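Local coordinates for acetone carboxylase alpha subunit (Xanthobacter autotrophicus Py2, PDB 5M45), which forms the alpha subunit of acetone carboxylase, a multi-subunit enzyme, and belongs to the hydantoinase B/oxoprolinase family, at residues G629-Q637 against T676-R687. Residues are numbered along the deposited sequence; the frame is centred on the assembly and turned at random.
Sequences GDPLDREPQ and TAAARAQIRKDR
Arg634 O accepts from both terminal nitrogens of Arg680, at 2.8 Å from NH2 and 3.2 Å from NH1; both bonds lie in the guanidinium plane, although the NH1 bond is bent (137°). Leu632 O sits over the centre of one face of that group, 3.1 Å from Arg680 CZ, at angles too poor for hydrogen bonding. The third nitrogen, NE, donates to Tyr657 O, so all three nitrogens are engaged, which holds the plane of the group in place. At the other end, Asp630 and Arg687 form an end-on, two-pronged salt bridge, OD1 to NH2 at 2.8 Å and OD2 to NH1 at 2.9 Å, with planes 24° apart. With CG anti to the backbone N (chi1 -171°), Asp630 also presents OD1 to Leu632 N, which approaches from above the carboxylate plane. Between Arg680 and Arg687, Leu632 CD1 packs on Ile683 CG2 (3.8 Å), while CD2 lies against Arg684 and over the rim of one face of the Arg687 guanidinium. One water links Asp630 OD2, Asp633 OD2 and Arg684 NH2; Arg684 NH1 and Arg687 NH1 also bond to a chain of another protein, placing this edge at a subunit interface. The Asp630 OD1–Leu632 N bond defines an Asx turn, here leading into the 3-10 segment 631-633 docked against helix 673-690.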
# COMPACT_ATOMS: atom_id res chain seq x y z
N GLY A 629 -35.12 -13.11 30.17
CA GLY A 629 -36.17 -13.87 30.89
C GLY A 629 -36.97 -14.84 30.04
O GLY A 629 -36.95 -14.79 28.82
N ASP A 630 -37.74 -15.69 30.71
CA ASP A 630 -38.61 -16.68 30.04
C ASP A 630 -39.72 -15.98 29.25
O ASP A 630 -40.51 -15.26 29.84
CB ASP A 630 -39.23 -17.60 31.12
CG ASP A 630 -39.99 -18.82 30.53
OD1 ASP A 630 -40.29 -18.86 29.32
OD2 ASP A 630 -40.30 -19.76 31.33
N PRO A 631 -39.82 -16.23 27.92
CA PRO A 631 -40.91 -15.61 27.14
C PRO A 631 -42.30 -15.94 27.64
O PRO A 631 -43.24 -15.19 27.39
CB PRO A 631 -40.74 -16.25 25.74
CG PRO A 631 -39.31 -16.63 25.67
CD PRO A 631 -38.92 -17.03 27.07
N LEU A 632 -42.44 -17.07 28.34
CA LEU A 632 -43.74 -17.43 28.92
C LEU A 632 -44.22 -16.49 30.05
O LEU A 632 -45.39 -16.54 30.46
CB LEU A 632 -43.71 -18.91 29.42
CG LEU A 632 -44.88 -19.77 28.96
CD1 LEU A 632 -44.81 -19.99 27.46
CD2 LEU A 632 -44.81 -21.10 29.67
N ASP A 633 -43.31 -15.66 30.57
CA ASP A 633 -43.64 -14.64 31.54
C ASP A 633 -43.87 -13.25 30.94
O ASP A 633 -44.17 -12.32 31.69
CB ASP A 633 -42.57 -14.58 32.62
CG ASP A 633 -42.59 -15.88 33.51
OD1 ASP A 633 -43.67 -16.42 33.73
OD2 ASP A 633 -41.54 -16.44 33.92
N ARG A 634 -43.78 -13.09 29.61
CA ARG A 634 -44.02 -11.78 29.01
C ARG A 634 -45.49 -11.38 29.21
O ARG A 634 -46.36 -12.23 29.14
CB ARG A 634 -43.69 -11.76 27.52
CG ARG A 634 -43.86 -10.39 26.84
CD ARG A 634 -43.02 -10.34 25.59
NE ARG A 634 -43.06 -9.12 24.79
CZ ARG A 634 -42.45 -7.96 25.11
NH1 ARG A 634 -41.84 -7.81 26.28
NH2 ARG A 634 -42.50 -6.92 24.27
N GLU A 635 -45.72 -10.10 29.45
CA GLU A 635 -47.07 -9.55 29.54
C GLU A 635 -47.85 -9.77 28.24
O GLU A 635 -47.40 -9.31 27.19
CB GLU A 635 -46.98 -8.06 29.93
CG GLU A 635 -48.23 -7.50 30.60
CD GLU A 635 -48.54 -8.13 32.02
OE1 GLU A 635 -49.65 -8.79 32.17
OE2 GLU A 635 -47.70 -7.97 33.00
N PRO A 636 -49.00 -10.49 28.28
CA PRO A 636 -49.69 -10.77 27.01
C PRO A 636 -50.02 -9.55 26.13
O PRO A 636 -49.88 -9.63 24.92
CB PRO A 636 -50.94 -11.53 27.42
CG PRO A 636 -50.52 -12.23 28.67
CD PRO A 636 -49.61 -11.24 29.40
N GLN A 637 -50.41 -8.43 26.74
CA GLN A 637 -50.71 -7.20 25.97
C GLN A 637 -49.46 -6.69 25.20
O GLN A 637 -49.60 -6.13 24.13
CB GLN A 637 -51.31 -6.11 26.88
CG GLN A 637 -51.83 -4.86 26.15
CD GLN A 637 -52.90 -5.22 25.13
OE1 GLN A 637 -53.89 -5.90 25.43
NE2 GLN A 637 -52.70 -4.80 23.90
N THR A 676 -55.03 -17.91 26.37
CA THR A 676 -53.60 -17.68 26.65
C THR A 676 -53.15 -18.46 27.92
O THR A 676 -52.06 -19.08 27.95
CB THR A 676 -53.31 -16.15 26.79
OG1 THR A 676 -53.46 -15.51 25.52
CG2 THR A 676 -51.88 -15.84 27.32
N ALA A 677 -53.95 -18.39 28.98
CA ALA A 677 -53.64 -19.15 30.21
C ALA A 677 -53.55 -20.65 29.93
O ALA A 677 -52.62 -21.29 30.42
CB ALA A 677 -54.66 -18.87 31.32
N ALA A 678 -54.47 -21.17 29.12
CA ALA A 678 -54.48 -22.59 28.75
C ALA A 678 -53.28 -22.93 27.87
O ALA A 678 -52.67 -23.98 28.06
CB ALA A 678 -55.75 -22.97 28.02
N ALA A 679 -52.94 -22.06 26.91
CA ALA A 679 -51.78 -22.31 26.05
C ALA A 679 -50.45 -22.36 26.83
O ALA A 679 -49.59 -23.20 26.52
CB ALA A 679 -51.69 -21.31 24.94
N ARG A 680 -50.31 -21.47 27.82
CA ARG A 680 -49.12 -21.43 28.65
C ARG A 680 -49.01 -22.65 29.59
O ARG A 680 -47.95 -23.21 29.76
CB ARG A 680 -49.02 -20.10 29.43
CG ARG A 680 -48.72 -18.93 28.48
CD ARG A 680 -48.76 -17.54 29.10
NE ARG A 680 -47.91 -16.64 28.32
CZ ARG A 680 -47.58 -15.39 28.65
NH1 ARG A 680 -48.08 -14.81 29.73
NH2 ARG A 680 -46.73 -14.72 27.89
N ALA A 681 -50.13 -23.08 30.17
CA ALA A 681 -50.17 -24.34 30.95
C ALA A 681 -49.75 -25.56 30.10
O ALA A 681 -49.01 -26.43 30.56
CB ALA A 681 -51.56 -24.55 31.54
N GLN A 682 -50.21 -25.59 28.86
CA GLN A 682 -49.86 -26.67 27.95
C GLN A 682 -48.36 -26.64 27.50
O GLN A 682 -47.72 -27.69 27.44
CB GLN A 682 -50.83 -26.66 26.76
CG GLN A 682 -50.57 -27.71 25.69
CD GLN A 682 -50.72 -29.15 26.22
OE1 GLN A 682 -51.74 -29.50 26.77
NE2 GLN A 682 -49.65 -29.92 26.14
N ILE A 683 -47.82 -25.46 27.25
CA ILE A 683 -46.38 -25.34 26.93
C ILE A 683 -45.48 -25.83 28.09
O ILE A 683 -44.45 -26.46 27.85
CB ILE A 683 -46.04 -23.91 26.43
CG1 ILE A 683 -46.58 -23.72 25.00
CG2 ILE A 683 -44.53 -23.66 26.42
CD1 ILE A 683 -46.61 -22.29 24.55
N ARG A 684 -45.87 -25.55 29.33
CA ARG A 684 -45.12 -26.10 30.49
C ARG A 684 -45.05 -27.63 30.45
O ARG A 684 -43.98 -28.24 30.64
CB ARG A 684 -45.69 -25.60 31.83
CG ARG A 684 -45.42 -24.12 32.06
CD ARG A 684 -46.04 -23.55 33.33
NE ARG A 684 -45.71 -22.14 33.37
CZ ARG A 684 -44.55 -21.61 33.76
NH1 ARG A 684 -43.56 -22.37 34.27
NH2 ARG A 684 -44.38 -20.28 33.67
N LYS A 685 -46.17 -28.26 30.12
CA LYS A 685 -46.16 -29.70 29.92
C LYS A 685 -45.34 -30.19 28.72
O LYS A 685 -44.63 -31.19 28.80
CB LYS A 685 -47.58 -30.24 29.85
CG LYS A 685 -48.33 -30.01 31.14
CD LYS A 685 -49.32 -31.13 31.38
CE LYS A 685 -50.70 -30.66 31.09
NZ LYS A 685 -51.22 -30.06 32.37
N ASP A 686 -45.44 -29.46 27.61
CA ASP A 686 -44.64 -29.77 26.42
C ASP A 686 -43.14 -29.73 26.71
O ASP A 686 -42.38 -30.57 26.22
CB ASP A 686 -44.87 -28.76 25.27
CG ASP A 686 -46.29 -28.76 24.71
OD1 ASP A 686 -47.05 -29.74 24.88
OD2 ASP A 686 -46.60 -27.69 24.06
N ARG A 687 -42.71 -28.72 27.46
CA ARG A 687 -41.30 -28.58 27.85
C ARG A 687 -40.77 -29.79 28.61
O ARG A 687 -39.66 -30.25 28.36
CB ARG A 687 -41.05 -27.29 28.65
CG ARG A 687 -41.23 -26.00 27.82
CD ARG A 687 -41.32 -24.77 28.68
NE ARG A 687 -41.09 -23.51 27.98
CZ ARG A 687 -40.97 -22.31 28.59
NH1 ARG A 687 -41.05 -22.23 29.94
NH2 ARG A 687 -40.74 -21.21 27.90
O HOH W 1 -41.59 -19.19 33.72